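Local coordinates for CLIP-associating protein (Drosophila melanogaster, PDB 4G3A) that tracks microtubule plus ends, stabilises dynamic microtubules and is needed to build the mitotic spindle, here represented by its N-terminal TOG-like domain, at residues T33-D38 and L70-E75; N40-T45 and K78-D83. All coordinates share one frame; numbering follows the deposited sequence.

Interaction 1 of 2, residues T33-D38 and L70-E75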
ATOM      1  N   THR A  33     -18.270   0.318  10.312  1.00 51.72           N
ATOM      2  CA  THR A  33     -18.625   0.836  11.628  1.00 53.23           C
ATOM      3  C   THR A  33     -18.564  -0.263  12.681  1.00 49.26           C
ATOM      4  O   THR A  33     -18.009  -0.073  13.763  1.00 51.13           O
ATOM      5  CB  THR A  33     -20.030   1.444  11.628  1.00 56.34           C
ATOM      6  OG1 THR A  33     -20.040   2.614  10.800  1.00 61.55           O
ATOM      7  CG2 THR A  33     -20.447   1.822  13.043  1.00 58.83           C
ATOM      8  N   PHE A  34     -19.134  -1.414  12.353  1.00 46.43           N
ATOM      9  CA  PHE A  34     -19.178  -2.546  13.270  1.00 38.81           C
ATOM     10  C   PHE A  34     -17.775  -2.983  13.675  1.00 42.20           C
ATOM     11  O   PHE A  34     -17.469  -3.092  14.859  1.00 46.64           O
ATOM     12  CB  PHE A  34     -19.923  -3.716  12.619  1.00 42.09           C
ATOM     13  CG  PHE A  34     -20.006  -4.940  13.487  1.00 45.06           C
ATOM     14  CD1 PHE A  34     -21.107  -5.149  14.306  1.00 45.11           C
ATOM     15  CD2 PHE A  34     -18.988  -5.881  13.483  1.00 48.00           C
ATOM     16  CE1 PHE A  34     -21.192  -6.277  15.110  1.00 49.45           C
ATOM     17  CE2 PHE A  34     -19.062  -7.011  14.284  1.00 45.55           C
ATOM     18  CZ  PHE A  34     -20.171  -7.212  15.094  1.00 51.68           C
ATOM     19  N   LEU A  35     -16.927  -3.238  12.680  1.00 42.21           N
ATOM     20  CA  LEU A  35     -15.565  -3.706  12.923  1.00 40.33           C
ATOM     21  C   LEU A  35     -14.703  -2.656  13.617  1.00 46.45           C
ATOM     22  O   LEU A  35     -13.720  -2.992  14.284  1.00 44.63           O
ATOM     23  CB  LEU A  35     -14.902  -4.114  11.601  1.00 37.25           C
ATOM     24  CG  LEU A  35     -15.521  -5.310  10.876  1.00 42.04           C
ATOM     25  CD1 LEU A  35     -14.806  -5.546   9.563  1.00 46.21           C
ATOM     26  CD2 LEU A  35     -15.467  -6.555  11.737  1.00 39.35           C
ATOM     27  N   SER A  36     -15.052  -1.383  13.448  1.00 41.63           N
ATOM     28  CA  SER A  36     -14.252  -0.305  14.027  1.00 51.76           C
ATOM     29  C   SER A  36     -14.406  -0.217  15.546  1.00 55.36           C
ATOM     30  O   SER A  36     -13.490   0.200  16.255  1.00 57.74           O
ATOM     31  CB  SER A  36     -14.611   1.031  13.381  1.00 54.64           C
ATOM     32  OG  SER A  36     -14.285   1.019  12.001  1.00 53.80           O
ATOM     33  N   ASP A  37     -15.569  -0.621  16.038  1.00 51.09           N
ATOM     34  CA  ASP A  37     -15.872  -0.539  17.461  1.00 55.18           C
ATOM     35  C   ASP A  37     -15.332  -1.772  18.192  1.00 50.95           C
ATOM     36  O   ASP A  37     -15.830  -2.879  18.005  1.00 41.68           O
ATOM     37  CB  ASP A  37     -17.389  -0.426  17.642  1.00 63.00           C
ATOM     38  CG  ASP A  37     -17.793  -0.109  19.070  1.00 66.75           C
ATOM     39  OD1 ASP A  37     -16.950  -0.253  19.978  1.00 64.59           O
ATOM     40  OD2 ASP A  37     -18.962   0.278  19.283  1.00 73.20           O
ATOM     41  N   ASP A  38     -14.314  -1.586  19.030  1.00 53.43           N
ATOM     42  CA  ASP A  38     -13.721  -2.734  19.715  1.00 56.29           C
ATOM     43  C   ASP A  38     -14.621  -3.328  20.807  1.00 65.51           C
ATOM     44  O   ASP A  38     -14.222  -4.265  21.499  1.00 70.10           O
ATOM     45  CB  ASP A  38     -12.312  -2.431  20.252  1.00 62.20           C
ATOM     46  CG  ASP A  38     -12.326  -1.626  21.537  1.00 77.36           C
ATOM     47  OD1 ASP A  38     -13.199  -0.748  21.690  1.00 86.75           O
ATOM     48  OD2 ASP A  38     -11.449  -1.868  22.393  1.00 80.00           O
ATOM     49  N   LEU A  70     -11.784  -2.051   1.496  1.00 35.92           N
ATOM     50  CA  LEU A  70     -10.410  -1.756   1.933  1.00 33.91           C
ATOM     51  C   LEU A  70     -10.394  -1.348   3.408  1.00 32.19           C
ATOM     52  O   LEU A  70      -9.606  -1.854   4.202  1.00 32.26           O
ATOM     53  CB  LEU A  70      -9.801  -0.634   1.089  1.00 30.87           C
ATOM     54  CG  LEU A  70      -9.487  -0.942  -0.376  1.00 29.65           C
ATOM     55  CD1 LEU A  70      -9.223   0.337  -1.144  1.00 35.45           C
ATOM     56  CD2 LEU A  70      -8.298  -1.891  -0.482  1.00 29.47           C
ATOM     57  N   GLU A  71     -11.285  -0.435   3.768  1.00 32.89           N
ATOM     58  CA  GLU A  71     -11.465  -0.055   5.162  1.00 36.93           C
ATOM     59  C   GLU A  71     -11.853  -1.258   6.023  1.00 36.25           C
ATOM     60  O   GLU A  71     -11.403  -1.386   7.164  1.00 32.18           O
ATOM     61  CB  GLU A  71     -12.519   1.050   5.267  1.00 38.68           C
ATOM     62  CG  GLU A  71     -12.069   2.372   4.639  1.00 39.43           C
ATOM     63  CD  GLU A  71     -13.150   3.448   4.666  1.00 49.56           C
ATOM     64  OE1 GLU A  71     -13.409   4.048   3.605  1.00 54.98           O
ATOM     65  OE2 GLU A  71     -13.741   3.693   5.737  1.00 52.67           O
ATOM     66  N   ALA A  72     -12.673  -2.148   5.471  1.00 32.34           N
ATOM     67  CA  ALA A  72     -13.090  -3.333   6.209  1.00 35.97           C
ATOM     68  C   ALA A  72     -11.887  -4.226   6.436  1.00 39.06           C
ATOM     69  O   ALA A  72     -11.701  -4.760   7.531  1.00 35.24           O
ATOM     70  CB  ALA A  72     -14.178  -4.087   5.462  1.00 36.69           C
ATOM     71  N   PHE A  73     -11.072  -4.393   5.396  1.00 30.06           N
ATOM     72  CA  PHE A  73      -9.875  -5.201   5.524  1.00 30.87           C
ATOM     73  C   PHE A  73      -8.946  -4.561   6.558  1.00 28.49           C
ATOM     74  O   PHE A  73      -8.351  -5.255   7.375  1.00 30.73           O
ATOM     75  CB  PHE A  73      -9.177  -5.388   4.166  1.00 30.09           C
ATOM     76  CG  PHE A  73      -9.777  -6.486   3.309  1.00 34.52           C
ATOM     77  CD1 PHE A  73      -9.933  -7.771   3.809  1.00 30.91           C
ATOM     78  CD2 PHE A  73     -10.151  -6.239   1.996  1.00 39.79           C
ATOM     79  CE1 PHE A  73     -10.474  -8.789   3.027  1.00 38.24           C
ATOM     80  CE2 PHE A  73     -10.700  -7.253   1.203  1.00 37.69           C
ATOM     81  CZ  PHE A  73     -10.862  -8.528   1.721  1.00 37.54           C
ATOM     82  N   SER A  74      -8.809  -3.241   6.524  1.00 30.78           N
ATOM     83  CA  SER A  74      -7.976  -2.578   7.523  1.00 33.26           C
ATOM     84  C   SER A  74      -8.435  -2.934   8.943  1.00 33.41           C
ATOM     85  O   SER A  74      -7.612  -3.214   9.822  1.00 34.71           O
ATOM     86  CB  SER A  74      -7.962  -1.061   7.311  1.00 31.89           C
ATOM     87  OG  SER A  74      -6.978  -0.693   6.354  1.00 33.21           O
ATOM     88  N   GLU A  75      -9.749  -2.937   9.165  1.00 35.55           N
ATOM     89  CA  GLU A  75     -10.281  -3.258  10.492  1.00 33.56           C
ATOM     90  C   GLU A  75     -10.020  -4.713  10.896  1.00 32.56           C
ATOM     91  O   GLU A  75      -9.659  -4.983  12.038  1.00 35.84           O
ATOM     92  CB  GLU A  75     -11.774  -2.911  10.590  1.00 32.18           C
ATOM     93  CG  GLU A  75     -12.045  -1.422  10.457  1.00 37.81           C
ATOM     94  CD  GLU A  75     -11.201  -0.586  11.409  1.00 42.70           C
ATOM     95  OE1 GLU A  75     -11.060  -0.970  12.595  1.00 45.72           O
ATOM     96  OE2 GLU A  75     -10.668   0.458  10.969  1.00 43.50           O
TER
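Leu35 and Glu75 meet where two helices of a HEAT-repeat array, the fold of this N-terminal TOG-like domain, pack side by side: the C-terminal turn of helix 21-36 lies against the middle of helix 63-80, whose 70-75 portion belongs to HEAT repeat 1. The apolar part of the contact is close. Leu35 CB sits 3.5 Å from Glu75 CB, and the two side chains run past each other in opposite directions, each leaning on the other's first carbons. Beyond CB, the CD1 branch of Leu35 reaches the backbone of the other helix, 3.8 Å from Ala72 O, with the Ala72 methyl a little farther off, CD1 to CB 4.4 Å. Buried Leu35 also touches Leu9 of helix 9-18 and Ile42.

The polar groups touch without a hydrogen bond between the segments. Glu75 is bent at its second torsion (chi2 -52°), which turns the carboxylate toward the last turn of helix 21-36, with OE1 3.6 Å from Ser36 CA. Each polar end is served elsewhere: OE2 forms a salt bridge with Lys78 one turn on along its own helix, while the Ser36 hydroxyl is hydrogen-bonded to Val32 O in the preceding turn. Turned that way, Ser36 OG rests 3.5 Å from the carboxylate carbon CD of Glu75.

Interaction 2 of 2, residues N40-T45 and K78-D83; sequences NSIVCT and KRLGSD
Asn40 O takes two N-H groups from one guanidinium. Arg79 NH1 gives the stronger bond, 3.0 Å to Asn40 O, bent to 141° at the hydrogen and with the donor tilted 30° from the carbonyl plane; Arg79 NH2 adds a weak one to the same oxygen at 3.2 Å. The carbonyl oxygen lies at the edge of the guanidinium, near its plane. Arg79 NE turns to Leu35 O, near the end of helix 21-36, so at least two backbone carbonyls hold this group, which should limit its rotation. The arm that delivers it is extended from CG to NE (chi2 -176°).

That arm also runs alongside Ile42. Ile42 CG2 packs 3.3 Å from Arg79 CD and is also close to NE, the two side chains running in opposite directions. In this TOG-like HEAT-repeat domain, the contact lays the linker after helix 21-36 against the C-terminal turn of helix 63-80, in a partly exposed position at the surface. With an alanine here instead of Arg79, the Asn40 and Leu35 carbonyls would probably lose this donor and Ile42 CG2 the packing against it, giving the linker more freedom to move.

The other branch of Ile42 reaches farther along the helix end, where its CD1 meets Leu80 CD1 at 3.4 Å, tighter than usual for two methyl carbons. An ST turn spans Ile42: Val43 N donates a nearly straight bond of 3.1 Å to Ser41 OG.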
ATOM      1  N   ASN A  40     -17.561  -4.364  19.760  1.00 50.11           N
ATOM      2  CA  ASN A  40     -18.201  -5.366  18.920  1.00 58.42           C
ATOM      3  C   ASN A  40     -17.319  -6.599  18.786  1.00 61.59           C
ATOM      4  O   ASN A  40     -16.093  -6.494  18.774  1.00 63.88           O
ATOM      5  CB  ASN A  40     -18.532  -4.792  17.542  1.00 53.85           C
ATOM      6  CG  ASN A  40     -19.638  -3.757  17.594  1.00 58.63           C
ATOM      7  OD1 ASN A  40     -20.430  -3.721  18.537  1.00 59.25           O
ATOM      8  ND2 ASN A  40     -19.703  -2.910  16.573  1.00 60.88           N
ATOM      9  N   SER A  41     -17.943  -7.766  18.682  1.00 59.23           N
ATOM     10  CA  SER A  41     -17.194  -9.018  18.571  1.00 65.60           C
ATOM     11  C   SER A  41     -17.106  -9.485  17.123  1.00 57.90           C
ATOM     12  O   SER A  41     -18.037  -9.276  16.349  1.00 58.60           O
ATOM     13  CB  SER A  41     -17.857 -10.103  19.421  1.00 72.12           C
ATOM     14  OG  SER A  41     -17.302 -11.377  19.155  1.00 74.51           O
ATOM     15  N   ILE A  42     -15.987 -10.109  16.756  1.00 57.31           N
ATOM     16  CA  ILE A  42     -15.843 -10.669  15.413  1.00 55.25           C
ATOM     17  C   ILE A  42     -16.029 -12.180  15.402  1.00 59.05           C
ATOM     18  O   ILE A  42     -15.559 -12.867  14.489  1.00 56.53           O
ATOM     19  CB  ILE A  42     -14.505 -10.317  14.727  1.00 52.02           C
ATOM     20  CG1 ILE A  42     -13.323 -10.635  15.633  1.00 48.69           C
ATOM     21  CG2 ILE A  42     -14.475  -8.857  14.313  1.00 60.78           C
ATOM     22  CD1 ILE A  42     -12.022 -10.775  14.919  1.00 51.48           C
ATOM     23  N   VAL A  43     -16.704 -12.700  16.422  1.00 58.26           N
ATOM     24  CA  VAL A  43     -17.115 -14.091  16.386  1.00 63.87           C
ATOM     25  C   VAL A  43     -17.959 -14.285  15.134  1.00 63.76           C
ATOM     26  O   VAL A  43     -18.791 -13.446  14.805  1.00 61.13           O
ATOM     27  CB  VAL A  43     -17.957 -14.481  17.616  1.00 68.94           C
ATOM     28  CG1 VAL A  43     -18.554 -15.867  17.430  1.00 69.86           C
ATOM     29  CG2 VAL A  43     -17.108 -14.437  18.878  1.00 71.34           C
ATOM     30  N   CYS A  44     -17.722 -15.377  14.422  1.00 65.03           N
ATOM     31  CA  CYS A  44     -18.566 -15.761  13.300  1.00 65.45           C
ATOM     32  C   CYS A  44     -18.355 -17.243  13.013  1.00 71.92           C
ATOM     33  O   CYS A  44     -17.564 -17.907  13.684  1.00 74.51           O
ATOM     34  CB  CYS A  44     -18.279 -14.909  12.055  1.00 62.60           C
ATOM     35  SG  CYS A  44     -16.611 -15.073  11.360  1.00 57.91           S
ATOM     36  N   THR A  45     -19.057 -17.759  12.011  1.00 72.29           N
ATOM     37  CA  THR A  45     -18.943 -19.163  11.647  1.00 74.25           C
ATOM     38  C   THR A  45     -17.574 -19.474  11.070  1.00 68.33           C
ATOM     39  O   THR A  45     -16.894 -20.391  11.528  1.00 66.64           O
ATOM     40  CB  THR A  45     -20.015 -19.567  10.626  1.00 77.57           C
ATOM     41  OG1 THR A  45     -21.293 -19.597  11.269  1.00 71.69           O
ATOM     42  CG2 THR A  45     -19.708 -20.940  10.045  1.00 81.18           C
ATOM     43  N   LYS A  78      -6.389  -4.959  11.835  1.00 31.68           N
ATOM     44  CA  LYS A  78      -6.193  -4.444  13.186  1.00 36.58           C
ATOM     45  C   LYS A  78      -6.625  -5.448  14.251  1.00 39.37           C
ATOM     46  O   LYS A  78      -5.941  -5.620  15.256  1.00 39.34           O
ATOM     47  CB  LYS A  78      -6.935  -3.125  13.375  1.00 36.89           C
ATOM     48  CG  LYS A  78      -6.373  -1.992  12.558  1.00 44.16           C
ATOM     49  CD  LYS A  78      -7.257  -0.781  12.675  1.00 46.97           C
ATOM     50  CE  LYS A  78      -7.010   0.175  11.535  1.00 47.08           C
ATOM     51  NZ  LYS A  78      -7.935   1.333  11.648  1.00 47.32           N
ATOM     52  N   ARG A  79      -7.750  -6.121  14.025  1.00 38.02           N
ATOM     53  CA  ARG A  79      -8.253  -7.104  14.985  1.00 43.83           C
ATOM     54  C   ARG A  79      -7.501  -8.425  14.923  1.00 47.56           C
ATOM     55  O   ARG A  79      -7.312  -9.082  15.948  1.00 49.61           O
ATOM     56  CB  ARG A  79      -9.734  -7.396  14.745  1.00 39.20           C
ATOM     57  CG  ARG A  79     -10.658  -6.247  15.023  1.00 48.80           C
ATOM     58  CD  ARG A  79     -12.074  -6.702  14.841  1.00 53.22           C
ATOM     59  NE  ARG A  79     -13.026  -5.671  15.225  1.00 56.19           N
ATOM     60  CZ  ARG A  79     -13.723  -5.680  16.355  1.00 50.03           C
ATOM     61  NH1 ARG A  79     -13.585  -6.675  17.227  1.00 47.68           N
ATOM     62  NH2 ARG A  79     -14.561  -4.688  16.610  1.00 45.13           N
ATOM     63  N   LEU A  80      -7.098  -8.824  13.719  1.00 41.14           N
ATOM     64  CA  LEU A  80      -6.528 -10.155  13.504  1.00 42.46           C
ATOM     65  C   LEU A  80      -5.013 -10.205  13.643  1.00 49.28           C
ATOM     66  O   LEU A  80      -4.448 -11.247  13.974  1.00 56.12           O
ATOM     67  CB  LEU A  80      -6.921 -10.689  12.130  1.00 36.98           C
ATOM     68  CG  LEU A  80      -8.134 -11.613  12.078  1.00 45.25           C
ATOM     69  CD1 LEU A  80      -9.277 -11.029  12.875  1.00 47.79           C
ATOM     70  CD2 LEU A  80      -8.543 -11.869  10.641  1.00 39.72           C
ATOM     71  N   GLY A  81      -4.354  -9.088  13.374  1.00 41.61           N
ATOM     72  CA  GLY A  81      -2.905  -9.057  13.437  1.00 38.89           C
ATOM     73  C   GLY A  81      -2.327 -10.138  12.548  1.00 39.77           C
ATOM     74  O   GLY A  81      -2.762 -10.302  11.411  1.00 38.64           O
ATOM     75  N   SER A  82      -1.365 -10.894  13.070  1.00 41.81           N
ATOM     76  CA  SER A  82      -0.663 -11.886  12.257  1.00 43.88           C
ATOM     77  C   SER A  82      -1.608 -12.935  11.687  1.00 44.87           C
ATOM     78  O   SER A  82      -1.307 -13.565  10.675  1.00 47.75           O
ATOM     79  CB  SER A  82       0.490 -12.547  13.039  1.00 41.74           C
ATOM     80  OG  SER A  82       0.019 -13.334  14.121  1.00 59.01           O
ATOM     81  N   ASP A  83      -2.754 -13.128  12.335  1.00 48.69           N
ATOM     82  CA  ASP A  83      -3.713 -14.116  11.859  1.00 51.99           C
ATOM     83  C   ASP A  83      -4.245 -13.760  10.469  1.00 48.30           C
ATOM     84  O   ASP A  83      -4.593 -14.643   9.681  1.00 46.81           O
ATOM     85  CB  ASP A  83      -4.849 -14.314  12.872  1.00 52.09           C
ATOM     86  CG  ASP A  83      -4.369 -14.966  14.162  1.00 56.89           C
ATOM     87  OD1 ASP A  83      -3.424 -15.783  14.109  1.00 54.33           O
ATOM     88  OD2 ASP A  83      -4.930 -14.660  15.233  1.00 61.56           O
TER

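Overall arrangement
From the N terminus, the chain runs through helix 21-36, whose last turn supplies the first half of interaction 1, and then into the linker 40-45, the first half of interaction 2. Helix 47-58 takes the chain back, and helix 63-80 then runs roughly the same way as helix 21-36; on it 70-75 closes the first loop and 78-83, at the helix end and just beyond, closes the second. The segments alternate, so the two loops cross. Their centres are 10 Å apart, and they touch: Asn40 ND2 probably hydrogen-bonds to Phe34 O at 2.8 Å, fastening the linker back onto the helix it leaves. Together they tie helix 21-36 and the linker to helix 63-80 of HEAT repeat 1.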